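Local coordinates for hypothetical protein AF0941 (Archaeoglobus fulgidus, PDB 1YOZ) that is of unknown function and forms an all-helical subunit of the AF0941-like family, paired with a second copy of itself, at residues N7-R12 with F36-S41; S41-I46 with R62-L67. One frame throughout, in Å; residues are numbered along the deposited sequence.

Contact 1: N7-R12 with F36-S41; sequences NSFLDR and FEMFRS
Phe39 holds CG beside its backbone N (chi1 -71°), which carries the far end of its ring to residues 7-9, while Met38, extended about CB-CG, brings SD against the start of helix 8-18. That sulfur lies 3.7 Å from Phe9 CA, and the bend at the last torsion of Met38 (chi3 -60°) sets its CE methyl at the edge of the Phe9 ring, near its plane. Two other groups border the thioether: Ser8 CB lies 3.8 Å from Met38 CG, and Arg12 CD lies 3.9 Å from Met38 SD. Phe9 meets Phe39 through its stem, CB being 3.8 Å from Phe39 CZ. Asn7 OD1 also approaches that ring, 3.8 Å from Phe39 CE1, while serving as the N-cap acceptor for Leu10 N. This bond is 3.0 Å long and nearly straight at hydrogen, although the donor stands well above the carbonyl plane. Asn7 ND2 bonds to Tyr5 OH, giving the amide a partner at each end. A leucine in place of Asn7 would probably leave Leu10 N and the Tyr5 hydroxyl without these mates, weakening the helix start. No hydrogen bond crosses between the segments, whose axes lie 10.1 Å apart at 117°. Around this steep crossing, Leu29 of helix 26-29 touches Phe9, Arg12 and Met38, Leu75 of helix 75-88 packs on Phe9 and Phe39, and helix 57-73 adjoins all but Met38 and Arg12.

Contact 2: S41-I46 with R62-L67; sequences SDCEEI and RNFYLL
Ile46 is level with Asn63 and Cys43 with Phe64 across two nearly antiparallel helical segments, their axes 11.0 Å apart at 165°, with CA atoms separated by 7.6 Å in the Cys43-Phe64 pair. The two branches of Ile46 take different partners. Its CG2 methyl lies over one face of the Phe64 ring, 3.8 Å from the centroid and 25° off the normal, a CH-pi contact displaced toward the rim. Phe64 keeps CG beside its backbone N, a turn that brings the far end of the ring under this methyl. The other branch runs obliquely across the amide of Asn63, with Ile46 CG1 3.5 Å from Asn63 OD1. That oxygen accepts a hydrogen bond from Ile6 N, so its polar need is met despite the apolar neighbour. Cys43 approaches the same ring differently: SG sits at the edge, 5.2 Å from the Phe64 centroid and 78° off the normal, in a sulfur-aromatic contact. Leu67 CD2 extends the apolar patch, lying 4.0 Å from Ile46 CD1 and 4.2 Å from Cys43 SG. The angle between the axes makes this an antiparallel helix pair; with no hydrogen bond across it and all six touching residues buried, side-chain packing holds it. Helix 99-113 borders it through Val112, which touches Cys43 and Phe64; the loop before helix 8-18 adjoins Asn63 through Leu4 and Tyr5.

In the fold
From the N terminus, contact 1 brings the start of helix 8-18 back onto helix 32-51, closing a loop whose 23 intervening residues include helix 26-29. Contact 2 follows in series: helix 32-51 continues, the chain turns, and helix 57-73 returns beside it, with 15 residues, 10 of them helical, between the two segments. The loops neither nest nor cross, but share Ser41 and use helix 32-51 as their common element. Their centres lie 9 Å apart, and they touch directly through a probable hydrogen bond of 2.6 Å between Ser8 OG and Asp42 OD1. Leu67 CD1 also packs on Asn7 and Phe39. Both contacts adjoin the second subunit, where Asp11 pairs with Arg62 of the partner.

Contact 1: N7-R12 with F36-S41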
# COMPACT_ATOMS: atom_id res chain seq x y z
N ASN B 7 -6.95 3.78 -2.63
CA ASN B 7 -7.51 2.65 -1.93
C ASN B 7 -8.27 3.20 -0.74
O ASN B 7 -7.68 3.55 0.30
CB ASN B 7 -6.39 1.67 -1.45
CG ASN B 7 -6.93 0.43 -0.82
OD1 ASN B 7 -8.07 0.39 -0.37
ND2 ASN B 7 -6.09 -0.60 -0.71
N SER B 8 -9.59 3.33 -0.94
CA SER B 8 -10.50 3.93 0.01
C SER B 8 -10.64 3.09 1.25
O SER B 8 -10.70 3.64 2.34
CB SER B 8 -11.87 4.13 -0.66
OG SER B 8 -11.73 5.15 -1.66
N PHE B 9 -10.63 1.76 1.09
CA PHE B 9 -10.77 0.90 2.27
C PHE B 9 -9.58 1.07 3.20
O PHE B 9 -9.74 1.27 4.44
CB PHE B 9 -10.96 -0.57 1.91
CG PHE B 9 -11.14 -1.45 3.10
CD1 PHE B 9 -12.42 -1.65 3.65
CD2 PHE B 9 -10.05 -2.09 3.70
CE1 PHE B 9 -12.60 -2.44 4.78
CE2 PHE B 9 -10.21 -2.87 4.84
CZ PHE B 9 -11.48 -3.06 5.38
N LEU B 10 -8.40 1.00 2.60
CA LEU B 10 -7.15 1.18 3.35
C LEU B 10 -7.11 2.51 4.09
O LEU B 10 -6.82 2.56 5.28
CB LEU B 10 -5.93 0.99 2.43
CG LEU B 10 -4.56 1.20 3.10
CD1 LEU B 10 -4.22 0.12 4.09
CD2 LEU B 10 -3.56 1.32 2.00
N ASP B 11 -7.49 3.60 3.43
CA ASP B 11 -7.46 4.89 4.10
C ASP B 11 -8.50 4.98 5.22
O ASP B 11 -8.20 5.51 6.29
CB ASP B 11 -7.68 6.05 3.12
CG ASP B 11 -6.50 6.29 2.19
OD1 ASP B 11 -5.30 6.17 2.56
OD2 ASP B 11 -6.78 6.63 1.04
N ARG B 12 -9.74 4.56 4.95
CA ARG B 12 -10.77 4.63 6.01
C ARG B 12 -10.38 3.77 7.20
O ARG B 12 -10.55 4.18 8.34
CB ARG B 12 -12.14 4.16 5.51
CG ARG B 12 -12.93 5.25 4.80
CD ARG B 12 -13.98 4.69 3.85
NE ARG B 12 -13.87 5.41 2.59
CZ ARG B 12 -14.60 6.45 2.21
NH1 ARG B 12 -15.59 6.92 2.98
NH2 ARG B 12 -14.34 7.01 1.03
N PHE B 36 -17.13 -4.25 -1.23
CA PHE B 36 -17.14 -4.46 -2.68
C PHE B 36 -17.47 -3.16 -3.42
O PHE B 36 -16.73 -2.74 -4.31
CB PHE B 36 -18.11 -5.59 -3.01
CG PHE B 36 -17.86 -6.29 -4.34
CD1 PHE B 36 -18.17 -7.65 -4.47
CD2 PHE B 36 -17.36 -5.60 -5.45
CE1 PHE B 36 -17.97 -8.33 -5.69
CE2 PHE B 36 -17.17 -6.25 -6.67
CZ PHE B 36 -17.47 -7.62 -6.79
N GLU B 37 -18.52 -2.44 -3.02
CA GLU B 37 -18.84 -1.17 -3.70
C GLU B 37 -17.73 -0.12 -3.63
O GLU B 37 -17.49 0.61 -4.60
CB GLU B 37 -20.22 -0.62 -3.25
CG GLU B 37 -20.62 0.67 -3.96
CD GLU B 37 -21.87 1.32 -3.31
OE1 GLU B 37 -22.79 0.54 -2.89
OE2 GLU B 37 -21.93 2.58 -3.21
N MET B 38 -17.00 -0.07 -2.51
CA MET B 38 -15.87 0.83 -2.31
C MET B 38 -14.76 0.56 -3.32
O MET B 38 -14.28 1.47 -3.94
CB MET B 38 -15.27 0.64 -0.89
CG MET B 38 -14.96 1.92 -0.14
SD MET B 38 -14.32 1.62 1.50
CE MET B 38 -15.63 0.76 2.20
N PHE B 39 -14.34 -0.71 -3.47
CA PHE B 39 -13.36 -1.04 -4.51
C PHE B 39 -13.90 -0.79 -5.91
O PHE B 39 -13.13 -0.38 -6.78
CB PHE B 39 -12.82 -2.48 -4.36
CG PHE B 39 -11.91 -2.65 -3.18
CD1 PHE B 39 -10.55 -2.34 -3.29
CD2 PHE B 39 -12.40 -3.09 -1.98
CE1 PHE B 39 -9.68 -2.49 -2.21
CE2 PHE B 39 -11.54 -3.26 -0.86
CZ PHE B 39 -10.20 -2.94 -0.99
N ARG B 40 -15.18 -1.09 -6.16
CA ARG B 40 -15.76 -0.70 -7.48
C ARG B 40 -15.63 0.81 -7.71
O ARG B 40 -15.23 1.24 -8.81
CB ARG B 40 -17.26 -1.06 -7.64
CG ARG B 40 -17.58 -2.51 -7.77
CD ARG B 40 -19.12 -2.70 -7.96
NE ARG B 40 -19.48 -4.07 -7.60
CZ ARG B 40 -20.15 -4.44 -6.51
NH1 ARG B 40 -20.56 -3.54 -5.62
NH2 ARG B 40 -20.42 -5.72 -6.31
N SER B 41 -15.99 1.62 -6.69
CA SER B 41 -15.87 3.06 -6.87
C SER B 41 -14.45 3.53 -7.07
O SER B 41 -14.22 4.48 -7.80
CB SER B 41 -16.51 3.89 -5.74
OG SER B 41 -16.26 3.31 -4.48

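Contact 2: S41-I46 with R62-L67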
# COMPACT_ATOMS: atom_id res chain seq x y z
N SER B 41 -15.99 1.62 -6.69
CA SER B 41 -15.87 3.06 -6.87
C SER B 41 -14.45 3.53 -7.07
O SER B 41 -14.22 4.48 -7.80
CB SER B 41 -16.51 3.89 -5.74
OG SER B 41 -16.26 3.31 -4.48
N ASP B 42 -13.50 2.88 -6.38
CA ASP B 42 -12.08 3.15 -6.57
C ASP B 42 -11.63 2.88 -7.99
O ASP B 42 -10.92 3.71 -8.58
CB ASP B 42 -11.22 2.30 -5.61
CG ASP B 42 -11.19 2.86 -4.20
OD1 ASP B 42 -11.76 3.97 -3.94
OD2 ASP B 42 -10.57 2.19 -3.35
N CYS B 43 -11.99 1.72 -8.54
CA CYS B 43 -11.61 1.42 -9.95
C CYS B 43 -12.08 2.53 -10.88
O CYS B 43 -11.35 2.96 -11.78
CB CYS B 43 -12.24 0.13 -10.38
SG CYS B 43 -11.39 -1.31 -9.61
N GLU B 44 -13.32 2.96 -10.66
CA GLU B 44 -13.90 4.04 -11.49
C GLU B 44 -13.14 5.33 -11.30
O GLU B 44 -12.83 5.98 -12.28
CB GLU B 44 -15.38 4.26 -11.22
CG GLU B 44 -15.95 5.49 -12.03
CD GLU B 44 -17.42 5.68 -11.81
OE1 GLU B 44 -17.79 5.90 -10.61
OE2 GLU B 44 -18.18 5.57 -12.81
N GLU B 45 -12.81 5.73 -10.06
CA GLU B 45 -12.00 6.96 -9.87
C GLU B 45 -10.67 6.85 -10.62
O GLU B 45 -10.23 7.80 -11.33
CB GLU B 45 -11.73 7.26 -8.37
CG GLU B 45 -10.97 8.53 -8.20
CD GLU B 45 -10.90 9.07 -6.75
OE1 GLU B 45 -11.39 8.40 -5.79
OE2 GLU B 45 -10.33 10.18 -6.59
N ILE B 46 -10.02 5.69 -10.46
CA ILE B 46 -8.73 5.43 -11.10
C ILE B 46 -8.85 5.49 -12.64
O ILE B 46 -8.08 6.18 -13.35
CB ILE B 46 -8.19 4.02 -10.67
CG1 ILE B 46 -7.89 4.00 -9.15
CG2 ILE B 46 -6.96 3.61 -11.49
CD1 ILE B 46 -7.91 2.62 -8.51
N ARG B 62 0.01 0.59 -12.28
CA ARG B 62 0.58 0.42 -10.94
C ARG B 62 -0.51 0.44 -9.87
O ARG B 62 -0.61 -0.47 -9.07
CB ARG B 62 1.60 1.55 -10.75
CG ARG B 62 2.51 1.38 -9.54
CD ARG B 62 1.97 2.16 -8.36
NE ARG B 62 2.95 2.17 -7.28
CZ ARG B 62 2.96 3.02 -6.27
NH1 ARG B 62 1.99 3.93 -6.15
NH2 ARG B 62 3.91 2.90 -5.33
N ASN B 63 -1.40 1.44 -9.87
CA ASN B 63 -2.49 1.45 -8.88
C ASN B 63 -3.37 0.18 -8.91
O ASN B 63 -3.77 -0.34 -7.87
CB ASN B 63 -3.36 2.72 -9.09
CG ASN B 63 -4.26 3.07 -7.89
OD1 ASN B 63 -4.68 4.23 -7.79
ND2 ASN B 63 -4.57 2.12 -7.00
N PHE B 64 -3.68 -0.31 -10.10
CA PHE B 64 -4.55 -1.49 -10.19
C PHE B 64 -3.78 -2.71 -9.72
O PHE B 64 -4.35 -3.56 -9.07
CB PHE B 64 -4.99 -1.73 -11.64
CG PHE B 64 -6.14 -0.85 -12.08
CD1 PHE B 64 -7.31 -0.79 -11.32
CD2 PHE B 64 -6.06 -0.13 -13.27
CE1 PHE B 64 -8.36 -0.00 -11.72
CE2 PHE B 64 -7.12 0.69 -13.70
CZ PHE B 64 -8.28 0.74 -12.92
N TYR B 65 -2.48 -2.81 -10.04
CA TYR B 65 -1.66 -3.93 -9.51
C TYR B 65 -1.61 -3.93 -7.98
O TYR B 65 -1.84 -4.95 -7.32
CB TYR B 65 -0.26 -3.85 -10.08
CG TYR B 65 0.56 -5.05 -9.67
CD1 TYR B 65 0.37 -6.31 -10.28
CD2 TYR B 65 1.56 -4.92 -8.71
CE1 TYR B 65 1.17 -7.44 -9.87
CE2 TYR B 65 2.36 -6.04 -8.31
CZ TYR B 65 2.17 -7.27 -8.89
OH TYR B 65 2.99 -8.28 -8.49
N LEU B 66 -1.35 -2.78 -7.39
CA LEU B 66 -1.33 -2.70 -5.94
C LEU B 66 -2.71 -2.97 -5.35
O LEU B 66 -2.84 -3.57 -4.27
CB LEU B 66 -0.80 -1.32 -5.47
CG LEU B 66 0.65 -0.85 -5.73
CD1 LEU B 66 0.99 0.45 -5.02
CD2 LEU B 66 1.54 -1.95 -5.24
N LEU B 67 -3.75 -2.51 -6.02
CA LEU B 67 -5.10 -2.64 -5.48
C LEU B 67 -5.54 -4.11 -5.56
O LEU B 67 -6.10 -4.66 -4.62
CB LEU B 67 -6.07 -1.70 -6.27
CG LEU B 67 -7.41 -1.43 -5.61
CD1 LEU B 67 -7.28 -0.53 -4.39
CD2 LEU B 67 -8.45 -0.86 -6.60